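Local coordinates for protein double Glycine Motif Protease domain from AMS/PCAT Transporter (Lachnospiraceae bacterium C6A11, PDB 6MPZ) that probably cuts leader peptides after their double-glycine motif, as the peptidase C39 domain of a transporter that matures and exports lantibiotic-type peptides, at residues Asn63-Ala68 with Ile137-Lys142; His101-Lys106 with Asn116-Gly121; Gln5-Thr10 with Phe141-Arg146. All coordinates share one frame; numbering follows the deposited sequence.

Contact 1. Residues Asn63-Ala68 with Ile137-Lys142; sequences NVLKAA and ICLIFK
Leu139 and Phe141 of the strand meet Val64, Leu65 and Ala68 of the helix, a buried helix-on-sheet contact in the papain-like fold of the C39 peptidases. Helix and strand run almost exactly parallel, their short axes 4° apart and 10.0 Å from each other, a spacing that leaves room for one interleaved layer of side chains. Ile137, where the strand segment starts, does not meet the helix; instead it packs on an apolar side chain of the bound peptide, as does Leu65, so this layer borders the place where the leader lies.

Leu139 is the first residue to reach across, and its two methyl branches divide the work. With CG anti to its carbonyl carbon (chi1 -46°), the side chain extends at the helix and splits there. CD1 goes to Val64, where it lies 3.9 Å from CG1, the two side chains crossing at about a right angle. Branch CD2 takes the other neighbour, 3.9 Å from Leu65 CD2, and that same methyl of Leu65 also rests on the stem of Leu139, 3.8 Å from CB. A single leucine thus straddles two consecutive helix residues.

Strand alternation directs Ile140 away from the helix; its side chain packs on Tyr78 and Cys93. Two residues on from Leu139, the ring end of Phe141 comes back to the helix. The ring approaches obliquely, with CE1 3.6 Å from Ala68 CB and CD1 4.0 Å from the same methyl, while Val35 of helix 27-38 also touches it. The two halves of the layer are joined where Leu65 CD2, already against Leu139, lies 4.3 Å from Phe141 CE1.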
ATOM      1  N   ASN A  63      11.520  -2.013  -2.871  1.00 24.70           N
ATOM      2  CA  ASN A  63      11.451  -1.451  -4.230  1.00 27.87           C
ATOM      3  C   ASN A  63      10.194  -0.595  -4.441  1.00 32.27           C
ATOM      4  O   ASN A  63      10.264   0.429  -5.137  1.00 29.33           O
ATOM      5  CB  ASN A  63      11.527  -2.543  -5.301  1.00 27.58           C
ATOM      6  CG  ASN A  63      12.933  -3.095  -5.471  1.00 29.30           C
ATOM      7  OD1 ASN A  63      13.922  -2.410  -5.210  1.00 31.27           O
ATOM      8  ND2 ASN A  63      13.024  -4.324  -5.890  1.00 26.54           N
ATOM      9  N   VAL A  64       9.078  -0.963  -3.783  1.00 31.91           N
ATOM     10  CA  VAL A  64       7.871  -0.157  -3.851  1.00 29.15           C
ATOM     11  C   VAL A  64       8.166   1.202  -3.247  1.00 29.77           C
ATOM     12  O   VAL A  64       7.828   2.220  -3.832  1.00 30.41           O
ATOM     13  CB  VAL A  64       6.708  -0.821  -3.150  1.00 29.79           C
ATOM     14  CG1 VAL A  64       5.499   0.133  -3.086  1.00 32.50           C
ATOM     15  CG2 VAL A  64       6.326  -2.091  -3.894  1.00 31.24           C
ATOM     16  N   LEU A  65       8.793   1.204  -2.092  1.00 29.99           N
ATOM     17  CA  LEU A  65       9.151   2.433  -1.405  1.00 31.56           C
ATOM     18  C   LEU A  65      10.124   3.299  -2.211  1.00 34.75           C
ATOM     19  O   LEU A  65       9.978   4.516  -2.244  1.00 35.10           O
ATOM     20  CB  LEU A  65       9.769   2.139  -0.014  1.00 30.84           C
ATOM     21  CG  LEU A  65       8.931   1.555   1.138  1.00 32.47           C
ATOM     22  CD1 LEU A  65       9.854   1.135   2.293  1.00 31.32           C
ATOM     23  CD2 LEU A  65       7.830   2.517   1.618  1.00 30.69           C
ATOM     24  N   LYS A  66      11.151   2.678  -2.807  1.00 36.86           N
ATOM     25  CA  LYS A  66      12.142   3.412  -3.633  1.00 36.11           C
ATOM     26  C   LYS A  66      11.498   4.071  -4.856  1.00 32.07           C
ATOM     27  O   LYS A  66      11.806   5.223  -5.174  1.00 29.39           O
ATOM     28  CB  LYS A  66      13.268   2.486  -4.127  1.00 38.50           C
ATOM     29  CG  LYS A  66      14.314   2.163  -3.065  1.00 40.49           C
ATOM     30  CD  LYS A  66      15.465   1.371  -3.664  1.00 45.22           C
ATOM     31  CE  LYS A  66      16.399   0.852  -2.585  1.00 44.37           C
ATOM     32  NZ  LYS A  66      17.483   0.024  -3.191  1.00 51.01           N
ATOM     33  N   ALA A  67      10.627   3.334  -5.531  1.00 27.42           N
ATOM     34  CA  ALA A  67       9.878   3.871  -6.681  1.00 30.04           C
ATOM     35  C   ALA A  67       8.988   5.049  -6.244  1.00 32.28           C
ATOM     36  O   ALA A  67       8.972   6.073  -6.905  1.00 33.35           O
ATOM     37  CB  ALA A  67       9.047   2.769  -7.344  1.00 30.76           C
ATOM     38  N   ALA A  68       8.314   4.931  -5.088  1.00 32.21           N
ATOM     39  CA  ALA A  68       7.465   6.011  -4.573  1.00 33.90           C
ATOM     40  C   ALA A  68       8.283   7.291  -4.328  1.00 33.24           C
ATOM     41  O   ALA A  68       7.827   8.404  -4.624  1.00 34.34           O
ATOM     42  CB  ALA A  68       6.789   5.562  -3.294  1.00 32.50           C
ATOM     43  N   ILE A 137       3.193  -5.585   7.955  1.00 30.00           N
ATOM     44  CA  ILE A 137       4.033  -4.621   7.206  1.00 30.56           C
ATOM     45  C   ILE A 137       3.147  -3.576   6.460  1.00 29.03           C
ATOM     46  O   ILE A 137       2.258  -3.942   5.713  1.00 26.37           O
ATOM     47  CB  ILE A 137       4.962  -5.317   6.171  1.00 31.38           C
ATOM     48  CG1 ILE A 137       5.802  -6.452   6.811  1.00 36.35           C
ATOM     49  CG2 ILE A 137       5.884  -4.295   5.529  1.00 31.28           C
ATOM     50  CD1 ILE A 137       6.721  -6.048   7.963  1.00 35.24           C
ATOM     51  N   CYS A 138       3.485  -2.290   6.621  1.00 27.12           N
ATOM     52  CA  CYS A 138       2.675  -1.197   6.207  1.00 29.26           C
ATOM     53  C   CYS A 138       3.575  -0.149   5.615  1.00 30.41           C
ATOM     54  O   CYS A 138       4.518   0.271   6.265  1.00 29.76           O
ATOM     55  CB  CYS A 138       1.948  -0.578   7.411  1.00 29.91           C
ATOM     56  SG  CYS A 138       0.986   0.918   7.032  1.00 33.73           S
ATOM     57  N   LEU A 139       3.268   0.287   4.403  1.00 30.80           N
ATOM     58  CA  LEU A 139       4.050   1.323   3.768  1.00 32.48           C
ATOM     59  C   LEU A 139       3.195   2.570   3.826  1.00 31.71           C
ATOM     60  O   LEU A 139       2.077   2.543   3.385  1.00 29.46           O
ATOM     61  CB  LEU A 139       4.408   0.931   2.324  1.00 30.71           C
ATOM     62  CG  LEU A 139       4.933  -0.522   2.126  1.00 33.02           C
ATOM     63  CD1 LEU A 139       5.099  -0.879   0.649  1.00 31.39           C
ATOM     64  CD2 LEU A 139       6.198  -0.797   2.932  1.00 32.76           C
ATOM     65  N   ILE A 140       3.791   3.650   4.343  1.00 30.10           N
ATOM     66  CA  ILE A 140       3.150   4.862   4.764  1.00 30.26           C
ATOM     67  C   ILE A 140       3.761   5.972   3.917  1.00 33.10           C
ATOM     68  O   ILE A 140       4.986   6.012   3.730  1.00 36.57           O
ATOM     69  CB  ILE A 140       3.404   5.070   6.281  1.00 32.42           C
ATOM     70  CG1 ILE A 140       2.602   4.043   7.109  1.00 32.27           C
ATOM     71  CG2 ILE A 140       3.126   6.515   6.727  1.00 30.80           C
ATOM     72  CD1 ILE A 140       1.146   4.424   7.300  1.00 32.46           C
ATOM     73  N   PHE A 141       2.907   6.827   3.348  1.00 31.49           N
ATOM     74  CA  PHE A 141       3.342   7.815   2.365  1.00 29.96           C
ATOM     75  C   PHE A 141       2.873   9.188   2.762  1.00 33.08           C
ATOM     76  O   PHE A 141       1.828   9.335   3.391  1.00 33.69           O
ATOM     77  CB  PHE A 141       2.816   7.488   0.959  1.00 28.69           C
ATOM     78  CG  PHE A 141       3.178   6.108   0.479  1.00 29.04           C
ATOM     79  CD1 PHE A 141       4.407   5.864  -0.118  1.00 27.63           C
ATOM     80  CD2 PHE A 141       2.296   5.045   0.623  1.00 26.54           C
ATOM     81  CE1 PHE A 141       4.740   4.598  -0.535  1.00 27.18           C
ATOM     82  CE2 PHE A 141       2.645   3.795   0.193  1.00 23.96           C
ATOM     83  CZ  PHE A 141       3.848   3.569  -0.388  1.00 24.42           C
ATOM     84  N   LYS A 142       3.652  10.186   2.369  1.00 40.44           N
ATOM     85  CA  LYS A 142       3.388  11.576   2.686  1.00 45.13           C
ATOM     86  C   LYS A 142       3.942  12.369   1.485  1.00 52.52           C
ATOM     87  O   LYS A 142       4.978  11.986   0.919  1.00 45.94           O
ATOM     88  CB  LYS A 142       4.104  11.933   4.007  1.00 47.40           C
ATOM     89  CG  LYS A 142       4.418  13.389   4.319  1.00 55.24           C
ATOM     90  CD  LYS A 142       4.027  13.873   5.728  1.00 58.73           C
ATOM     91  CE  LYS A 142       2.578  14.356   5.690  1.00 62.97           C
ATOM     92  NZ  LYS A 142       2.043  14.957   6.945  1.00 61.60           N
TER

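Contact 2. Residues His101-Lys106 with Asn116-Gly121; sequences HFVVLK and NDPAKG
Val104 and Asn116 form an antiparallel hydrogen-bonded pair, with CA atoms 5.1 Å apart, where strands 101-109 and 112-117 of a beta hairpin lie side by side. Val104 N gives a bond to Asn116 O at 3.0 Å, and the return bond from Asn116 N to Val104 O measures 2.9 Å. Beyond Asp117 the second strand breaks into a turn: Asp117 sits opposite the two residues Lys120 and Gly121, whose backbone N atoms both bond to its O, a classic beta bulge, and Pro118 brings CD to 3.3 Å from Phe102 O.

At the end of the strand Asp117 meets His101. The imidazole points its NE2 at Asp117 OD1 over 2.7 Å, nearly straight at 169° and within the ring plane, although the ring and carboxylate planes are 48° apart. OD1 accepts a second bond, from Ala119 N at 2.8 Å on the opposite face of the carboxylate, which closes an Asx turn and fixes the rotation of the acid. With Cys27 of helix 27-38 touching His101, this geometry is consistent with the Cys-His-Asp catalytic triad of the C39 peptidases, and His101 ND1 is hydrogen-bonded to the backbone of the bound peptide. Val103 CG1 packs beside the acid, 3.8 Å from Asp117 CG.

At the other end, Lys106 bends its chain at chi3 (-75°) and crosses the Asn116 side chain at about a right angle. Its NZ reaches Asn116 OD1 at 3.2 Å from above the carbonyl plane, while Asn116 ND2 is committed to Val16 O.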
ATOM      1  N   HIS A 101       0.816 -10.857  -1.009  1.00 38.94           N
ATOM      2  CA  HIS A 101      -0.074  -9.953  -1.755  1.00 38.46           C
ATOM      3  C   HIS A 101       0.059  -8.555  -1.132  1.00 36.76           C
ATOM      4  O   HIS A 101       0.478  -8.391   0.044  1.00 34.96           O
ATOM      5  CB  HIS A 101      -1.521 -10.519  -1.719  1.00 36.85           C
ATOM      6  CG  HIS A 101      -2.505  -9.846  -2.641  1.00 35.70           C
ATOM      7  ND1 HIS A 101      -2.322  -9.749  -4.002  1.00 37.47           N
ATOM      8  CD2 HIS A 101      -3.718  -9.299  -2.395  1.00 36.64           C
ATOM      9  CE1 HIS A 101      -3.366  -9.163  -4.557  1.00 36.41           C
ATOM     10  NE2 HIS A 101      -4.218  -8.852  -3.598  1.00 38.28           N
ATOM     11  N   PHE A 102      -0.207  -7.559  -1.961  1.00 33.30           N
ATOM     12  CA  PHE A 102      -0.282  -6.189  -1.516  1.00 31.53           C
ATOM     13  C   PHE A 102      -1.655  -5.668  -1.884  1.00 33.23           C
ATOM     14  O   PHE A 102      -2.152  -5.913  -2.995  1.00 36.23           O
ATOM     15  CB  PHE A 102       0.781  -5.318  -2.163  1.00 29.93           C
ATOM     16  CG  PHE A 102       2.162  -5.594  -1.690  1.00 30.91           C
ATOM     17  CD1 PHE A 102       2.530  -5.313  -0.383  1.00 30.24           C
ATOM     18  CD2 PHE A 102       3.120  -6.128  -2.559  1.00 30.99           C
ATOM     19  CE1 PHE A 102       3.807  -5.572   0.052  1.00 30.97           C
ATOM     20  CE2 PHE A 102       4.394  -6.403  -2.109  1.00 30.00           C
ATOM     21  CZ  PHE A 102       4.735  -6.120  -0.812  1.00 29.26           C
ATOM     22  N   VAL A 103      -2.266  -4.959  -0.929  1.00 31.95           N
ATOM     23  CA  VAL A 103      -3.504  -4.257  -1.141  1.00 26.66           C
ATOM     24  C   VAL A 103      -3.357  -2.819  -0.639  1.00 28.81           C
ATOM     25  O   VAL A 103      -2.414  -2.503   0.101  1.00 30.70           O
ATOM     26  CB  VAL A 103      -4.664  -4.971  -0.479  1.00 27.03           C
ATOM     27  CG1 VAL A 103      -4.771  -6.407  -0.991  1.00 25.38           C
ATOM     28  CG2 VAL A 103      -4.554  -4.924   1.060  1.00 25.84           C
ATOM     29  N   VAL A 104      -4.292  -1.950  -1.054  1.00 30.11           N
ATOM     30  CA  VAL A 104      -4.318  -0.553  -0.586  1.00 28.02           C
ATOM     31  C   VAL A 104      -5.349  -0.368   0.516  1.00 27.24           C
ATOM     32  O   VAL A 104      -6.524  -0.635   0.279  1.00 31.17           O
ATOM     33  CB  VAL A 104      -4.655   0.432  -1.702  1.00 26.86           C
ATOM     34  CG1 VAL A 104      -4.672   1.871  -1.138  1.00 25.16           C
ATOM     35  CG2 VAL A 104      -3.623   0.312  -2.793  1.00 27.44           C
ATOM     36  N   LEU A 105      -4.899   0.090   1.691  1.00 25.87           N
ATOM     37  CA  LEU A 105      -5.797   0.348   2.830  1.00 26.70           C
ATOM     38  C   LEU A 105      -6.252   1.813   2.809  1.00 29.16           C
ATOM     39  O   LEU A 105      -5.393   2.762   2.868  1.00 27.77           O
ATOM     40  CB  LEU A 105      -5.134   0.011   4.166  1.00 27.53           C
ATOM     41  CG  LEU A 105      -5.911   0.203   5.495  1.00 30.02           C
ATOM     42  CD1 LEU A 105      -7.243  -0.523   5.479  1.00 32.04           C
ATOM     43  CD2 LEU A 105      -5.128  -0.287   6.695  1.00 32.58           C
ATOM     44  N   LYS A 106      -7.577   1.986   2.701  1.00 26.50           N
ATOM     45  CA  LYS A 106      -8.199   3.291   2.632  1.00 28.21           C
ATOM     46  C   LYS A 106      -8.615   3.821   3.996  1.00 29.17           C
ATOM     47  O   LYS A 106      -8.672   5.039   4.170  1.00 28.02           O
ATOM     48  CB  LYS A 106      -9.413   3.264   1.725  1.00 29.78           C
ATOM     49  CG  LYS A 106      -9.080   2.916   0.276  1.00 28.18           C
ATOM     50  CD  LYS A 106     -10.322   2.928  -0.581  1.00 26.29           C
ATOM     51  CE  LYS A 106     -11.141   1.694  -0.287  1.00 31.04           C
ATOM     52  NZ  LYS A 106     -12.354   1.628  -1.090  1.00 34.50           N
ATOM     53  N   ASN A 116      -8.746  -1.377  -1.378  1.00 30.84           N
ATOM     54  CA  ASN A 116      -8.728  -1.620  -2.842  1.00 31.03           C
ATOM     55  C   ASN A 116      -7.744  -2.746  -3.046  1.00 31.93           C
ATOM     56  O   ASN A 116      -6.544  -2.559  -2.914  1.00 31.66           O
ATOM     57  CB  ASN A 116      -8.292  -0.348  -3.607  1.00 30.49           C
ATOM     58  CG  ASN A 116      -9.420   0.690  -3.735  1.00 30.60           C
ATOM     59  OD1 ASN A 116     -10.589   0.392  -3.421  1.00 29.30           O
ATOM     60  ND2 ASN A 116      -9.067   1.931  -4.155  1.00 28.03           N
ATOM     61  N   ASP A 117      -8.289  -3.940  -3.259  1.00 35.62           N
ATOM     62  CA  ASP A 117      -7.529  -5.131  -3.519  1.00 34.88           C
ATOM     63  C   ASP A 117      -7.309  -5.229  -5.054  1.00 37.47           C
ATOM     64  O   ASP A 117      -8.277  -5.302  -5.807  1.00 35.87           O
ATOM     65  CB  ASP A 117      -8.305  -6.354  -3.020  1.00 32.70           C
ATOM     66  CG  ASP A 117      -7.546  -7.658  -3.224  1.00 36.21           C
ATOM     67  OD1 ASP A 117      -6.669  -7.798  -4.134  1.00 34.36           O
ATOM     68  OD2 ASP A 117      -7.822  -8.577  -2.450  1.00 37.26           O
ATOM     69  N   PRO A 118      -6.040  -5.252  -5.523  1.00 36.25           N
ATOM     70  CA  PRO A 118      -5.796  -5.305  -6.986  1.00 33.61           C
ATOM     71  C   PRO A 118      -6.350  -6.556  -7.685  1.00 35.02           C
ATOM     72  O   PRO A 118      -6.569  -6.525  -8.894  1.00 32.19           O
ATOM     73  CB  PRO A 118      -4.274  -5.237  -7.101  1.00 33.21           C
ATOM     74  CG  PRO A 118      -3.784  -4.729  -5.812  1.00 35.01           C
ATOM     75  CD  PRO A 118      -4.793  -5.097  -4.759  1.00 36.75           C
ATOM     76  N   ALA A 119      -6.574  -7.629  -6.929  1.00 38.37           N
ATOM     77  CA  ALA A 119      -7.213  -8.856  -7.446  1.00 37.78           C
ATOM     78  C   ALA A 119      -8.723  -8.829  -7.414  1.00 42.03           C
ATOM     79  O   ALA A 119      -9.342  -9.628  -8.092  1.00 44.17           O
ATOM     80  CB  ALA A 119      -6.724 -10.078  -6.673  1.00 34.76           C
ATOM     81  N   LYS A 120      -9.330  -7.971  -6.589  1.00 50.07           N
ATOM     82  CA  LYS A 120     -10.791  -7.999  -6.401  1.00 50.66           C
ATOM     83  C   LYS A 120     -11.517  -6.684  -6.595  1.00 47.98           C
ATOM     84  O   LYS A 120     -12.702  -6.724  -6.794  1.00 55.11           O
ATOM     85  CB  LYS A 120     -11.130  -8.610  -5.027  1.00 51.85           C
ATOM     86  CG  LYS A 120     -10.734 -10.082  -4.938  1.00 58.22           C
ATOM     87  CD  LYS A 120     -11.418 -10.832  -3.802  1.00 65.66           C
ATOM     88  CE  LYS A 120     -10.917 -10.427  -2.421  1.00 71.98           C
ATOM     89  NZ  LYS A 120     -11.988 -10.605  -1.398  1.00 71.36           N
ATOM     90  N   GLY A 121     -10.821  -5.533  -6.596  1.00 43.99           N
ATOM     91  CA  GLY A 121     -11.490  -4.230  -6.600  1.00 37.58           C
ATOM     92  C   GLY A 121     -11.694  -3.719  -5.165  1.00 36.16           C
ATOM     93  O   GLY A 121     -10.963  -4.108  -4.231  1.00 32.60           O
TER

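Contact 3. Residues Gln5-Thr10 with Phe141-Arg146; sequences QIQPVT and FKPTDR
Pro8 and Pro143 meet in a surface contact between the two ends of the modelled chain, where the N-terminal loop passes the end of strand 137-142 and the turn beyond it. The two segments come past each other in opposing senses, Gln7 nearest to Pro143 and Pro8 nearest to Lys142. No hydrogen bond links them, and with CA atoms still 6.5 Å apart for Pro8 and Lys142, the spacing is wider than that of paired strands. Two of the four central residues are prolines, which have no backbone N-H to offer.

Packing does the joining instead. The pyrrolidine rings reach toward each other, CD of Pro8 lying 3.9 Å from CD of Pro143. The CG of Pro8 settles near the strand, 3.8 Å from Phe141 O, and the CG of Pro143 rests 3.5 Å from Ile6 O. Tyr39 touches both prolines, so the ring pair has a common aromatic neighbour.

Gln7 reaches the same segment with its amide. A bend at chi2 (-54°) folds the amide back over the other segment, placing OE1 3.5 Å from Pro143 CG. The amide nitrogen NE2 lies 3.6 Å from both CE and NZ of Lys142, whose chain bends at chi2 and chi3; no hydrogen bond forms. Gln7 O accepts a hydrogen bond from Tyr38 OH.

The arrangement is a meeting of irregular, proline-containing terminal segments at the margin of a papain-like domain; in transporters of this family the C-terminal end of the peptidase would probably lead on to the membrane-spanning part.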
ATOM      1  N   GLN A   5      -1.186  19.834  -2.714  1.00 79.85           N
ATOM      2  CA  GLN A   5      -2.115  20.179  -1.598  1.00 69.92           C
ATOM      3  C   GLN A   5      -2.793  18.946  -0.992  1.00 63.79           C
ATOM      4  O   GLN A   5      -3.167  19.049   0.171  1.00 70.02           O
ATOM      5  CB  GLN A   5      -3.146  21.255  -2.032  1.00 69.19           C
ATOM      6  CG  GLN A   5      -3.498  22.297  -0.949  1.00 74.74           C
ATOM      7  CD  GLN A   5      -4.878  22.937  -1.123  1.00 76.38           C
ATOM      8  OE1 GLN A   5      -5.083  23.802  -1.983  1.00 77.63           O
ATOM      9  NE2 GLN A   5      -5.825  22.547  -0.269  1.00 66.40           N
ATOM     10  N   ILE A   6      -2.953  17.825  -1.717  1.00 56.53           N
ATOM     11  CA  ILE A   6      -3.609  16.637  -1.154  1.00 53.38           C
ATOM     12  C   ILE A   6      -2.751  15.994  -0.051  1.00 45.82           C
ATOM     13  O   ILE A   6      -1.573  15.723  -0.254  1.00 40.30           O
ATOM     14  CB  ILE A   6      -3.980  15.602  -2.249  1.00 53.26           C
ATOM     15  CG1 ILE A   6      -5.126  16.156  -3.111  1.00 55.14           C
ATOM     16  CG2 ILE A   6      -4.417  14.261  -1.639  1.00 50.14           C
ATOM     17  CD1 ILE A   6      -5.073  15.759  -4.566  1.00 55.24           C
ATOM     18  N   GLN A   7      -3.355  15.811   1.121  1.00 41.07           N
ATOM     19  CA  GLN A   7      -2.693  15.264   2.287  1.00 42.09           C
ATOM     20  C   GLN A   7      -3.249  13.879   2.557  1.00 39.40           C
ATOM     21  O   GLN A   7      -4.343  13.556   2.086  1.00 33.90           O
ATOM     22  CB  GLN A   7      -2.928  16.161   3.535  1.00 44.66           C
ATOM     23  CG  GLN A   7      -2.113  17.453   3.595  1.00 46.70           C
ATOM     24  CD  GLN A   7      -0.614  17.207   3.457  1.00 48.26           C
ATOM     25  OE1 GLN A   7      -0.000  17.682   2.512  1.00 51.39           O
ATOM     26  NE2 GLN A   7      -0.022  16.443   4.389  1.00 51.37           N
ATOM     27  N   PRO A   8      -2.495  13.058   3.326  1.00 40.18           N
ATOM     28  CA  PRO A   8      -3.052  11.813   3.829  1.00 39.17           C
ATOM     29  C   PRO A   8      -4.181  12.084   4.820  1.00 38.86           C
ATOM     30  O   PRO A   8      -4.213  13.118   5.466  1.00 40.43           O
ATOM     31  CB  PRO A   8      -1.866  11.121   4.525  1.00 38.73           C
ATOM     32  CG  PRO A   8      -0.667  11.983   4.347  1.00 38.39           C
ATOM     33  CD  PRO A   8      -1.129  13.309   3.853  1.00 42.11           C
ATOM     34  N   VAL A   9      -5.103  11.140   4.899  1.00 36.44           N
ATOM     35  CA  VAL A   9      -6.186  11.154   5.835  1.00 35.52           C
ATOM     36  C   VAL A   9      -5.729  10.412   7.075  1.00 36.09           C
ATOM     37  O   VAL A   9      -5.215   9.284   6.999  1.00 36.36           O
ATOM     38  CB  VAL A   9      -7.408  10.436   5.203  1.00 38.25           C
ATOM     39  CG1 VAL A   9      -8.493  10.088   6.230  1.00 38.36           C
ATOM     40  CG2 VAL A   9      -7.965  11.327   4.087  1.00 43.19           C
ATOM     41  N   THR A  10      -5.946  11.016   8.224  1.00 38.04           N
ATOM     42  CA  THR A  10      -5.692  10.370   9.510  1.00 38.93           C
ATOM     43  C   THR A  10      -6.957   9.985  10.260  1.00 43.89           C
ATOM     44  O   THR A  10      -6.844   9.326  11.284  1.00 41.48           O
ATOM     45  CB  THR A  10      -4.913  11.295  10.427  1.00 38.26           C
ATOM     46  OG1 THR A  10      -5.812  12.219  11.016  1.00 40.22           O
ATOM     47  CG2 THR A  10      -3.851  12.081   9.664  1.00 39.53           C
ATOM     48  N   PHE A 141       2.907   6.827   3.348  1.00 31.49           N
ATOM     49  CA  PHE A 141       3.342   7.815   2.365  1.00 29.96           C
ATOM     50  C   PHE A 141       2.873   9.188   2.762  1.00 33.08           C
ATOM     51  O   PHE A 141       1.828   9.335   3.391  1.00 33.69           O
ATOM     52  CB  PHE A 141       2.816   7.488   0.959  1.00 28.69           C
ATOM     53  CG  PHE A 141       3.178   6.108   0.479  1.00 29.04           C
ATOM     54  CD1 PHE A 141       4.407   5.864  -0.118  1.00 27.63           C
ATOM     55  CD2 PHE A 141       2.296   5.045   0.623  1.00 26.54           C
ATOM     56  CE1 PHE A 141       4.740   4.598  -0.535  1.00 27.18           C
ATOM     57  CE2 PHE A 141       2.645   3.795   0.193  1.00 23.96           C
ATOM     58  CZ  PHE A 141       3.848   3.569  -0.388  1.00 24.42           C
ATOM     59  N   LYS A 142       3.652  10.186   2.369  1.00 40.44           N
ATOM     60  CA  LYS A 142       3.388  11.576   2.686  1.00 45.13           C
ATOM     61  C   LYS A 142       3.942  12.369   1.485  1.00 52.52           C
ATOM     62  O   LYS A 142       4.978  11.986   0.919  1.00 45.94           O
ATOM     63  CB  LYS A 142       4.104  11.933   4.007  1.00 47.40           C
ATOM     64  CG  LYS A 142       4.418  13.389   4.319  1.00 55.24           C
ATOM     65  CD  LYS A 142       4.027  13.873   5.728  1.00 58.73           C
ATOM     66  CE  LYS A 142       2.578  14.356   5.690  1.00 62.97           C
ATOM     67  NZ  LYS A 142       2.043  14.957   6.945  1.00 61.60           N
ATOM     68  N   PRO A 143       3.258  13.455   1.078  1.00 60.54           N
ATOM     69  CA  PRO A 143       3.808  14.313   0.032  1.00 67.96           C
ATOM     70  C   PRO A 143       5.075  15.092   0.420  1.00 69.17           C
ATOM     71  O   PRO A 143       5.406  15.210   1.598  1.00 67.88           O
ATOM     72  CB  PRO A 143       2.667  15.290  -0.297  1.00 65.30           C
ATOM     73  CG  PRO A 143       1.682  15.125   0.750  1.00 65.11           C
ATOM     74  CD  PRO A 143       1.869  13.805   1.378  1.00 62.75           C
ATOM     75  N   THR A 144       5.674  15.732  -0.583  1.00 80.50           N
ATOM     76  CA  THR A 144       7.133  15.822  -0.814  1.00 87.51           C
ATOM     77  C   THR A 144       7.970  16.638   0.173  1.00 90.55           C
ATOM     78  O   THR A 144       8.706  16.050   0.947  1.00 93.63           O
ATOM     79  CB  THR A 144       7.460  16.340  -2.252  1.00 86.54           C
ATOM     80  OG1 THR A 144       7.755  17.737  -2.227  1.00 85.51           O
ATOM     81  CG2 THR A 144       6.321  16.103  -3.296  1.00 90.40           C
ATOM     82  N   ASP A 145       7.846  17.970   0.130  1.00 98.90           N
ATOM     83  CA  ASP A 145       8.746  18.908   0.845  1.00105.81           C
ATOM     84  C   ASP A 145       8.898  18.615   2.345  1.00120.23           C
ATOM     85  O   ASP A 145       9.938  18.910   2.939  1.00134.41           O
ATOM     86  CB  ASP A 145       8.303  20.368   0.638  1.00 96.00           C
ATOM     87  CG  ASP A 145       6.932  20.661   1.237  1.00 89.39           C
ATOM     88  OD1 ASP A 145       6.775  20.550   2.471  1.00 81.85           O
ATOM     89  OD2 ASP A 145       6.008  21.008   0.474  1.00 81.51           O
ATOM     90  N   ARG A 146       7.840  18.076   2.949  1.00121.98           N
ATOM     91  CA  ARG A 146       7.912  17.470   4.274  1.00122.05           C
ATOM     92  C   ARG A 146       7.117  16.163   4.222  1.00121.43           C
ATOM     93  O   ARG A 146       7.558  15.179   3.619  1.00113.41           O
ATOM     94  CB  ARG A 146       7.375  18.434   5.348  1.00122.66           C
ATOM     95  CG  ARG A 146       7.907  18.180   6.758  1.00121.80           C
ATOM     96  CD  ARG A 146       7.250  16.968   7.420  1.00124.20           C
ATOM     97  NE  ARG A 146       8.225  16.060   8.045  1.00122.89           N
ATOM     98  CZ  ARG A 146       8.084  14.735   8.204  1.00115.77           C
ATOM     99  NH1 ARG A 146       6.999  14.085   7.775  1.00112.15           N
ATOM    100  NH2 ARG A 146       9.056  14.044   8.800  1.00109.33           N
TER

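In the fold
All three contacts involve the antiparallel sheet of the peptidase, but their chemistry changes with depth. Contacts 1 and 2 are buried, on opposite sides of the chain's centre with their own centres 15 Å apart. Contact 1 is wholly apolar and joins a helix to the sheet, whereas contact 2 lies within the sheet and combines backbone pairing with directed polar bonds at the probable catalytic site. Contact 3 lies at the surface, farthest from the centre, and relies on van der Waals packing of prolines and the bent side chains of Gln7 and Lys142. Strand 137-142 offers Leu139 and Phe141 to the helix, and its last residues to the N-terminal loop.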